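Local structure of possible thiamine biosynthesis enzyme (Candida albicans, 2X7Q) at residues A[239-244]-A[253-258]; A[231-236]-A[260-265]. The protein is of unknown function but has the generic periplasmic binding protein fold and may bind a small solute, possibly linked to thiamine biosynthesis. The protein carries 1 engineered substitution. One frame throughout, in Å; residues are numbered along the deposited sequence.

Contact 1 (A[239-244]-A[253-258]); sequences EAIEYI and EDAKEW
Ile241, Ile244, Ala255, Lys256 and Trp258 make up the meeting of two short helical segments, 239-244 and 253-258, and the two branches of each isoleucine go to different partners. In Ile244 the CG1 arm lies anti to the carbonyl carbon (chi1 -62°) and carries CD1 to the six-membered ring of Trp258, while CG2 leans on Ala255. Ile244 and Trp258 cross at about a right angle, and Ile244 CD1 comes within 3.5 Å of Trp258 CZ3, an oblique approach to the indole. The CG2 branch of Ile244 packs less closely, 4.1 Å from Ala255 CB. One turn earlier Ile241 has the same rotamer but a different target: its CD1 packs on the root of Lys256, 3.7 Å from Lys256 CB, and touches CG as well, while Ile241 CG2 faces Ala255 CB at 4.3 Å. Beyond CG the lysine chain is fully extended and leads its ammonium group away, so that only its aliphatic base takes part. The small Ala255 sits where the backbones come nearest, Ile241 CA and Ala255 CA being 5.7 Å apart. No hydrogen bond spans the interface. The axes of 239-244 and 253-258 approach to 8.9 Å at 133°; these segments lie on helices 237-247 and 252-259. Helix 28-35 packs against Ala240 and Ile244, helix 216-235 sends Tyr233 to Ala240 and Trp258, and helix 178-186 meets Glu257 and, through Lys182, Asp254.

Contact 2 (A[231-236]-A[260-265]); sequences QYYNEH and KTVEFN
Tyr233 reaches from the last turns of helix 216-235 to Val262 and Phe264 in the loop that follows helix 252-259. Its CB points toward that loop, and with CG anti to the backbone N (chi1 164°) the ring is carried outward from the helix. Along the ring, CD2 is the first atom to meet segment 260-265, lying 3.8 Å from Phe264 CD1. Next comes CE2, where the ring comes nearest to Phe264: Tyr233 CE2 and Phe264 CE1 are 3.5 Å apart. CZ still lies under Phe264 CE1, which sits over one face of the tyrosine and is displaced toward its rim. The result is a T-shaped pair, with the edge of Phe264 directed at the face of Tyr233, ring centroids 4.9 Å apart and planes at 80°. At the tip, Tyr233 OH touches Val262 CG1 at 3.4 Å, a contact of packing alone. Beside the rings, two waters join Asn234 to the backbone of Phe264. One accepts from Asn234 ND2 and donates to Phe264 O; the other donates to Asn234 OD1 and accepts from Phe264 N. The side-chain amide thus serves both polar groups of one residue through solvent. Phe264 also meets Tyr94 edge-to-face, and Asn265 pairs by backbone hydrogen bonds with Tyr94, placing this T-shaped pair between helix and loop beside edge strand 88-95 of one of the two five-stranded mixed sheets of the periplasmic binding protein fold.

Contacts 1 and 2 have centres about 11 Å apart, and both helices of contact 1 lie in the chain between the two segments of contact 2, so that the two contacts pack side by side. They meet through packing round the Tyr233 ring, whose OH lies 3.4 Å from Trp258 CZ3 and whose CE1 lies 3.5 Å from Ala240 CB. Trp258 also reaches Phe264, its CH2 being 3.8 Å from Phe264 CZ. A polar tie, probably a hydrogen bond, joins Glu239 OE1 to Tyr232 OH at 2.9 Å. Glycerol, probably from the crystallisation liquor, lies about 4 Å from the side chain of Trp258 and about 4 Å from that of Val262; whether it marks a solute pocket remains open.

Contact 1 (A[239-244]-A[253-258])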
# COMPACT_ATOMS: atom_id res chain seq x y z
N GLU A 239 0.71 16.84 -16.04
CA GLU A 239 -0.66 16.35 -16.14
C GLU A 239 -1.03 15.56 -14.89
O GLU A 239 -2.17 15.59 -14.44
CB GLU A 239 -0.82 15.47 -17.38
CG GLU A 239 -0.47 16.17 -18.68
CD GLU A 239 -0.59 15.26 -19.89
OE1 GLU A 239 -1.07 14.12 -19.73
OE2 GLU A 239 -0.20 15.69 -20.99
N ALA A 240 -0.05 14.83 -14.36
CA ALA A 240 -0.25 14.05 -13.15
C ALA A 240 -0.66 14.94 -11.99
O ALA A 240 -1.59 14.61 -11.24
CB ALA A 240 1.02 13.29 -12.81
N ILE A 241 0.02 16.07 -11.84
CA ILE A 241 -0.29 17.01 -10.78
C ILE A 241 -1.71 17.55 -10.91
O ILE A 241 -2.43 17.68 -9.92
CB ILE A 241 0.70 18.20 -10.76
CG1 ILE A 241 2.12 17.70 -10.46
CG2 ILE A 241 0.28 19.23 -9.73
CD1 ILE A 241 3.15 18.80 -10.41
N GLU A 242 -2.12 17.85 -12.14
CA GLU A 242 -3.46 18.36 -12.41
C GLU A 242 -4.51 17.29 -12.10
O GLU A 242 -5.52 17.58 -11.46
CB GLU A 242 -3.58 18.81 -13.86
CG GLU A 242 -4.94 19.42 -14.21
CD GLU A 242 -5.07 19.79 -15.68
OE1 GLU A 242 -4.37 19.16 -16.51
OE2 GLU A 242 -5.86 20.70 -16.00
N TYR A 243 -4.27 16.07 -12.56
CA TYR A 243 -5.20 14.97 -12.35
C TYR A 243 -5.41 14.69 -10.86
O TYR A 243 -6.54 14.56 -10.40
CB TYR A 243 -4.68 13.70 -13.04
CG TYR A 243 -5.38 12.43 -12.58
CD1 TYR A 243 -6.65 12.11 -13.03
CD2 TYR A 243 -4.76 11.56 -11.69
CE1 TYR A 243 -7.29 10.95 -12.61
CE2 TYR A 243 -5.38 10.40 -11.27
CZ TYR A 243 -6.65 10.10 -11.73
OH TYR A 243 -7.28 8.96 -11.32
N ILE A 244 -4.31 14.58 -10.12
CA ILE A 244 -4.37 14.26 -8.70
C ILE A 244 -5.11 15.33 -7.90
O ILE A 244 -5.94 15.01 -7.06
CB ILE A 244 -2.96 14.09 -8.10
CG1 ILE A 244 -2.23 12.93 -8.78
CG2 ILE A 244 -3.05 13.86 -6.60
CD1 ILE A 244 -0.82 12.73 -8.29
N GLU A 253 -0.13 22.02 -4.94
CA GLU A 253 1.18 22.17 -4.32
C GLU A 253 1.63 20.89 -3.61
O GLU A 253 2.76 20.44 -3.79
CB GLU A 253 1.20 23.35 -3.35
CG GLU A 253 1.15 24.72 -4.02
CD GLU A 253 -0.24 25.32 -4.02
OE1 GLU A 253 -1.07 24.91 -3.19
OE2 GLU A 253 -0.50 26.21 -4.87
N ASP A 254 0.74 20.32 -2.81
CA ASP A 254 1.05 19.09 -2.08
C ASP A 254 1.24 17.92 -3.04
O ASP A 254 2.07 17.05 -2.81
CB ASP A 254 -0.04 18.77 -1.05
CG ASP A 254 -0.04 19.75 0.11
OD1 ASP A 254 0.86 20.60 0.17
OD2 ASP A 254 -0.96 19.66 0.95
N ALA A 255 0.46 17.91 -4.12
CA ALA A 255 0.59 16.88 -5.14
C ALA A 255 1.96 16.99 -5.80
O ALA A 255 2.60 15.99 -6.10
CB ALA A 255 -0.51 17.02 -6.18
N LYS A 256 2.41 18.22 -6.04
CA LYS A 256 3.71 18.47 -6.64
C LYS A 256 4.84 17.98 -5.75
O LYS A 256 5.77 17.33 -6.22
CB LYS A 256 3.88 19.96 -6.94
CG LYS A 256 5.23 20.31 -7.55
CD LYS A 256 5.35 21.81 -7.82
CE LYS A 256 6.70 22.15 -8.42
NZ LYS A 256 6.84 23.61 -8.69
N GLU A 257 4.75 18.29 -4.46
CA GLU A 257 5.77 17.87 -3.51
C GLU A 257 5.90 16.35 -3.50
O GLU A 257 7.00 15.81 -3.41
CB GLU A 257 5.43 18.38 -2.10
CG GLU A 257 6.48 18.04 -1.05
CD GLU A 257 6.09 18.53 0.33
OE1 GLU A 257 5.13 19.31 0.44
OE2 GLU A 257 6.76 18.13 1.31
N TRP A 258 4.77 15.66 -3.61
CA TRP A 258 4.75 14.20 -3.60
C TRP A 258 5.47 13.60 -4.81
O TRP A 258 6.18 12.60 -4.68
CB TRP A 258 3.31 13.69 -3.53
CG TRP A 258 3.18 12.22 -3.81
CD1 TRP A 258 3.41 11.20 -2.93
CD2 TRP A 258 2.80 11.61 -5.04
NE1 TRP A 258 3.18 9.99 -3.55
CE2 TRP A 258 2.81 10.22 -4.85
CE3 TRP A 258 2.45 12.11 -6.30
CZ2 TRP A 258 2.49 9.31 -5.86
CZ3 TRP A 258 2.13 11.21 -7.30
CH2 TRP A 258 2.15 9.83 -7.07

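Contact 2 (A[231-236]-A[260-265])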
# COMPACT_ATOMS: atom_id res chain seq x y z
N GLN A 231 5.71 5.00 -17.40
CA GLN A 231 6.58 5.81 -18.25
C GLN A 231 5.89 7.11 -18.64
O GLN A 231 6.51 8.18 -18.62
CB GLN A 231 7.02 5.03 -19.49
CG GLN A 231 7.94 5.81 -20.42
CD GLN A 231 8.35 5.02 -21.65
OE1 GLN A 231 7.94 3.88 -21.83
NE2 GLN A 231 9.16 5.64 -22.50
N TYR A 232 4.62 7.02 -19.01
CA TYR A 232 3.85 8.21 -19.36
C TYR A 232 3.82 9.19 -18.19
O TYR A 232 4.09 10.37 -18.36
CB TYR A 232 2.42 7.83 -19.77
CG TYR A 232 1.62 9.00 -20.32
CD1 TYR A 232 0.93 9.85 -19.46
CD2 TYR A 232 1.57 9.26 -21.68
CE1 TYR A 232 0.20 10.92 -19.96
CE2 TYR A 232 0.85 10.32 -22.18
CZ TYR A 232 0.17 11.15 -21.32
OH TYR A 232 -0.55 12.21 -21.82
N TYR A 233 3.50 8.67 -17.01
CA TYR A 233 3.50 9.48 -15.80
C TYR A 233 4.83 10.20 -15.63
O TYR A 233 4.87 11.40 -15.40
CB TYR A 233 3.21 8.61 -14.58
CG TYR A 233 3.55 9.28 -13.26
CD1 TYR A 233 2.63 10.10 -12.62
CD2 TYR A 233 4.79 9.09 -12.67
CE1 TYR A 233 2.95 10.71 -11.42
CE2 TYR A 233 5.12 9.70 -11.48
CZ TYR A 233 4.19 10.51 -10.85
OH TYR A 233 4.51 11.12 -9.66
N ASN A 234 5.92 9.44 -15.74
CA ASN A 234 7.26 10.00 -15.60
C ASN A 234 7.55 11.13 -16.58
O ASN A 234 8.30 12.05 -16.27
CB ASN A 234 8.31 8.90 -15.75
CG ASN A 234 8.43 8.02 -14.52
OD1 ASN A 234 7.92 8.35 -13.45
ND2 ASN A 234 9.13 6.90 -14.66
N GLU A 235 6.94 11.05 -17.76
CA GLU A 235 7.19 12.04 -18.81
C GLU A 235 6.14 13.14 -18.82
O GLU A 235 6.23 14.09 -19.60
CB GLU A 235 7.24 11.35 -20.18
CG GLU A 235 8.31 10.27 -20.29
CD GLU A 235 8.26 9.54 -21.62
OE1 GLU A 235 7.32 9.79 -22.40
OE2 GLU A 235 9.17 8.72 -21.88
N HIS A 236 5.14 13.02 -17.95
CA HIS A 236 4.04 13.98 -17.90
C HIS A 236 3.60 14.26 -16.47
O HIS A 236 2.42 14.17 -16.15
CB HIS A 236 2.86 13.48 -18.73
CG HIS A 236 3.21 13.11 -20.14
ND1 HIS A 236 3.16 14.01 -21.18
CD2 HIS A 236 3.62 11.93 -20.67
CE1 HIS A 236 3.52 13.40 -22.30
NE2 HIS A 236 3.80 12.14 -22.01
N LYS A 260 7.98 14.44 -6.20
CA LYS A 260 9.43 14.53 -6.05
C LYS A 260 9.97 13.56 -5.00
O LYS A 260 11.15 13.60 -4.65
CB LYS A 260 9.85 15.97 -5.70
CG LYS A 260 9.59 16.99 -6.81
CD LYS A 260 10.38 18.27 -6.59
CE LYS A 260 9.86 19.07 -5.40
NZ LYS A 260 8.54 19.71 -5.67
N THR A 261 9.10 12.68 -4.51
CA THR A 261 9.50 11.69 -3.52
C THR A 261 9.20 10.27 -4.00
O THR A 261 9.81 9.31 -3.54
CB THR A 261 8.77 11.91 -2.17
OG1 THR A 261 7.37 11.65 -2.33
CG2 THR A 261 8.98 13.33 -1.68
N VAL A 262 8.27 10.15 -4.94
CA VAL A 262 7.83 8.84 -5.42
C VAL A 262 8.62 8.35 -6.62
O VAL A 262 8.98 9.13 -7.50
CB VAL A 262 6.33 8.85 -5.77
CG1 VAL A 262 6.03 9.87 -6.85
CG2 VAL A 262 5.87 7.46 -6.20
N GLU A 263 8.90 7.05 -6.64
CA GLU A 263 9.52 6.42 -7.80
C GLU A 263 8.81 5.11 -8.13
O GLU A 263 9.05 4.09 -7.49
CB GLU A 263 11.01 6.15 -7.56
CG GLU A 263 11.70 5.48 -8.74
CD GLU A 263 13.11 5.01 -8.42
OE1 GLU A 263 13.40 4.78 -7.23
OE2 GLU A 263 13.91 4.86 -9.36
N PHE A 264 7.94 5.15 -9.13
CA PHE A 264 7.27 3.94 -9.59
C PHE A 264 8.27 3.01 -10.26
O PHE A 264 9.29 3.46 -10.79
CB PHE A 264 6.14 4.29 -10.55
CG PHE A 264 5.02 5.07 -9.91
CD1 PHE A 264 4.97 6.45 -10.01
CD2 PHE A 264 4.02 4.41 -9.21
CE1 PHE A 264 3.94 7.17 -9.42
CE2 PHE A 264 2.99 5.12 -8.62
CZ PHE A 264 2.95 6.50 -8.73
N ASN A 265 7.99 1.71 -10.23
CA ASN A 265 8.88 0.73 -10.84
C ASN A 265 8.80 0.75 -12.36
O ASN A 265 7.96 0.07 -12.95
CB ASN A 265 8.57 -0.68 -10.31
CG ASN A 265 9.54 -1.72 -10.82
OD1 ASN A 265 10.58 -1.40 -11.38
ND2 ASN A 265 9.20 -2.99 -10.62
O HOH W 1 10.15 5.65 -12.24
O HOH W 2 8.48 7.55 -10.84